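Local coordinates for protein putative creatinine amidohydrolase (Bacteroides fragilis, PDB 3LUB) that probably hydrolyses carbon-nitrogen bonds in linear amides, as a zinc-dependent member of the creatininase superfamily, at residues Val52-Leu57 / Lys239-Phe244. Numbering follows the deposited sequence.
Sequences VEAAEL and KLAGLF
Ala54 and Ala241 face each other where helix 42-62 and helix 226-249 come closest, their CA atoms 4.7 Å apart. The two segments cross at -58° with their local axes 8.2 Å apart, a close approach consistent with the small residues at the crossing. The methyl of Ala54 points at helix 226-249 and settles among Leu240, Ala241 and Phe244: its CB lies 3.8 Å from Leu240 CB and 3.7 Å from Phe244 CE2, the latter approach being oblique to the ring. Its carbonyl oxygen, Ala54 O, has Ala241 CB at 3.7 Å, a plain van der Waals neighbour.

Ala55 turns its methyl away from helix 226-249, and that methyl meets the ring of Phe244 only loosely; the closer approach is by the backbone. Ala55 N sits at the edge of the Phe244 ring, near the ring plane, 3.7 Å from CE2. Phe244 reaches this spot because CG stands anti to its own carbonyl carbon (chi1 -60°), which carries the ring back along helix 226-249, with the Leu240 carbonyl carbon over one face, offset toward the rim.

One turn on from Ala54, Leu57 closes the more peripheral flank. With CG anti to the backbone N (chi1 -172°), its CD2 methyl is placed 3.6 Å from Ala241 CB, which is thus touched by both Ala54 and Leu57. Leu240 continues the apolar layer toward Ile50 and Leu117.

This is helix-helix packing against the parallel sheet, Val52 resting on Val68 and Phe244 on Leu115 and Cys66. Methyl, methylene and aromatic carbon dominate the interface, without a hydrogen bond between the segments; close fit and burial of apolar surface therefore probably hold the two helices together here, away from the zinc site.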
ATOM      1  N   VAL F  52     -10.648   7.745  31.923  1.00 19.74           N
ATOM      2  CA  VAL F  52     -10.924   9.084  32.511  1.00 20.72           C
ATOM      3  C   VAL F  52     -10.878   9.010  34.048  1.00 20.86           C
ATOM      4  O   VAL F  52     -10.219   9.843  34.700  1.00 21.11           O
ATOM      5  CB  VAL F  52     -12.256   9.682  31.983  1.00 21.63           C
ATOM      6  CG1 VAL F  52     -12.738  10.888  32.835  1.00 21.87           C
ATOM      7  CG2 VAL F  52     -12.078  10.108  30.564  1.00 16.84           C
ATOM      8  N   GLU F  53     -11.511   7.987  34.615  1.00 21.28           N
ATOM      9  CA  GLU F  53     -11.468   7.775  36.062  1.00 23.55           C
ATOM     10  C   GLU F  53     -10.026   7.595  36.568  1.00 21.51           C
ATOM     11  O   GLU F  53      -9.677   8.134  37.568  1.00 22.71           O
ATOM     12  CB  GLU F  53     -12.282   6.556  36.460  1.00 22.69           C
ATOM     13  CG  GLU F  53     -13.613   6.814  37.122  1.00 33.88           C
ATOM     14  CD  GLU F  53     -14.008   5.685  38.070  1.00 31.07           C
ATOM     15  OE1 GLU F  53     -13.515   5.705  39.222  1.00 42.54           O
ATOM     16  OE2 GLU F  53     -14.779   4.774  37.672  1.00 35.09           O
ATOM     17  N   ALA F  54      -9.206   6.824  35.861  1.00 21.00           N
ATOM     18  CA  ALA F  54      -7.817   6.610  36.274  1.00 19.21           C
ATOM     19  C   ALA F  54      -6.986   7.874  36.093  1.00 20.15           C
ATOM     20  O   ALA F  54      -6.082   8.137  36.898  1.00 20.64           O
ATOM     21  CB  ALA F  54      -7.187   5.433  35.544  1.00 17.80           C
ATOM     22  N   ALA F  55      -7.262   8.637  35.036  1.00 20.10           N
ATOM     23  CA  ALA F  55      -6.601   9.932  34.801  1.00 21.23           C
ATOM     24  C   ALA F  55      -6.896  10.910  35.943  1.00 20.80           C
ATOM     25  O   ALA F  55      -6.011  11.622  36.428  1.00 22.40           O
ATOM     26  CB  ALA F  55      -7.047  10.557  33.390  1.00 21.24           C
ATOM     27  N   GLU F  56      -8.149  10.943  36.366  1.00 22.29           N
ATOM     28  CA  GLU F  56      -8.576  11.787  37.462  1.00 24.12           C
ATOM     29  C   GLU F  56      -7.884  11.368  38.768  1.00 24.11           C
ATOM     30  O   GLU F  56      -7.429  12.218  39.548  1.00 23.77           O
ATOM     31  CB  GLU F  56     -10.095  11.705  37.624  1.00 24.10           C
ATOM     32  CG  GLU F  56     -10.877  12.487  36.573  1.00 25.19           C
ATOM     33  CD  GLU F  56     -12.394  12.270  36.650  1.00 28.62           C
ATOM     34  OE1 GLU F  56     -12.857  11.196  37.147  1.00 35.17           O
ATOM     35  OE2 GLU F  56     -13.137  13.169  36.190  1.00 34.38           O
ATOM     36  N   LEU F  57      -7.798  10.060  39.002  1.00 23.68           N
ATOM     37  CA  LEU F  57      -7.082   9.567  40.182  1.00 23.34           C
ATOM     38  C   LEU F  57      -5.603   9.908  40.156  1.00 24.94           C
ATOM     39  O   LEU F  57      -5.081  10.361  41.175  1.00 25.89           O
ATOM     40  CB  LEU F  57      -7.253   8.069  40.344  1.00 24.92           C
ATOM     41  CG  LEU F  57      -6.724   7.461  41.633  1.00 25.65           C
ATOM     42  CD1 LEU F  57      -7.468   8.049  42.819  1.00 25.81           C
ATOM     43  CD2 LEU F  57      -6.867   5.945  41.530  1.00 22.26           C
ATOM     44  N   LYS F 239      -4.929   0.385  39.514  1.00 22.00           N
ATOM     45  CA  LYS F 239      -3.743  -0.119  38.790  1.00 23.42           C
ATOM     46  C   LYS F 239      -3.375   0.729  37.575  1.00 22.11           C
ATOM     47  O   LYS F 239      -2.203   0.959  37.319  1.00 22.28           O
ATOM     48  CB  LYS F 239      -3.932  -1.557  38.326  1.00 23.25           C
ATOM     49  CG  LYS F 239      -3.570  -2.619  39.340  1.00 28.44           C
ATOM     50  CD  LYS F 239      -3.408  -3.990  38.630  1.00 33.13           C
ATOM     51  CE  LYS F 239      -3.485  -5.154  39.620  1.00 45.11           C
ATOM     52  NZ  LYS F 239      -2.708  -4.896  40.878  1.00 46.49           N
ATOM     53  N   LEU F 240      -4.367   1.173  36.807  1.00 22.30           N
ATOM     54  CA  LEU F 240      -4.100   2.006  35.636  1.00 21.23           C
ATOM     55  C   LEU F 240      -3.517   3.356  36.062  1.00 21.08           C
ATOM     56  O   LEU F 240      -2.519   3.810  35.505  1.00 20.43           O
ATOM     57  CB  LEU F 240      -5.366   2.153  34.757  1.00 21.87           C
ATOM     58  CG  LEU F 240      -5.694   0.920  33.903  1.00 21.27           C
ATOM     59  CD1 LEU F 240      -7.110   0.919  33.300  1.00 16.80           C
ATOM     60  CD2 LEU F 240      -4.617   0.689  32.764  1.00 22.99           C
ATOM     61  N   ALA F 241      -4.102   3.967  37.088  1.00 21.33           N
ATOM     62  CA  ALA F 241      -3.566   5.195  37.656  1.00 20.78           C
ATOM     63  C   ALA F 241      -2.080   5.048  38.017  1.00 20.63           C
ATOM     64  O   ALA F 241      -1.267   5.920  37.722  1.00 22.84           O
ATOM     65  CB  ALA F 241      -4.376   5.599  38.905  1.00 19.50           C
ATOM     66  N   GLY F 242      -1.747   3.943  38.674  1.00 21.25           N
ATOM     67  CA  GLY F 242      -0.359   3.624  38.978  1.00 21.57           C
ATOM     68  C   GLY F 242       0.574   3.523  37.762  1.00 21.98           C
ATOM     69  O   GLY F 242       1.713   4.034  37.787  1.00 22.63           O
ATOM     70  N   LEU F 243       0.098   2.878  36.713  1.00 21.13           N
ATOM     71  CA  LEU F 243       0.829   2.797  35.456  1.00 21.11           C
ATOM     72  C   LEU F 243       1.000   4.151  34.808  1.00 21.79           C
ATOM     73  O   LEU F 243       2.090   4.468  34.300  1.00 21.61           O
ATOM     74  CB  LEU F 243       0.119   1.850  34.479  1.00 21.91           C
ATOM     75  CG  LEU F 243       0.599   1.844  33.014  1.00 20.07           C
ATOM     76  CD1 LEU F 243       1.878   1.130  32.900  1.00 21.03           C
ATOM     77  CD2 LEU F 243      -0.457   1.171  32.117  1.00 20.77           C
ATOM     78  N   PHE F 244      -0.064   4.954  34.791  1.00 22.43           N
ATOM     79  CA  PHE F 244       0.059   6.331  34.279  1.00 23.53           C
ATOM     80  C   PHE F 244       1.160   7.080  35.046  1.00 23.77           C
ATOM     81  O   PHE F 244       1.995   7.727  34.455  1.00 24.96           O
ATOM     82  CB  PHE F 244      -1.246   7.155  34.407  1.00 24.18           C
ATOM     83  CG  PHE F 244      -2.445   6.585  33.677  1.00 24.95           C
ATOM     84  CD1 PHE F 244      -2.364   5.449  32.881  1.00 27.09           C
ATOM     85  CD2 PHE F 244      -3.660   7.225  33.775  1.00 26.09           C
ATOM     86  CE1 PHE F 244      -3.490   4.949  32.247  1.00 24.57           C
ATOM     87  CE2 PHE F 244      -4.781   6.738  33.123  1.00 21.83           C
ATOM     88  CZ  PHE F 244      -4.695   5.595  32.365  1.00 23.32           C
TER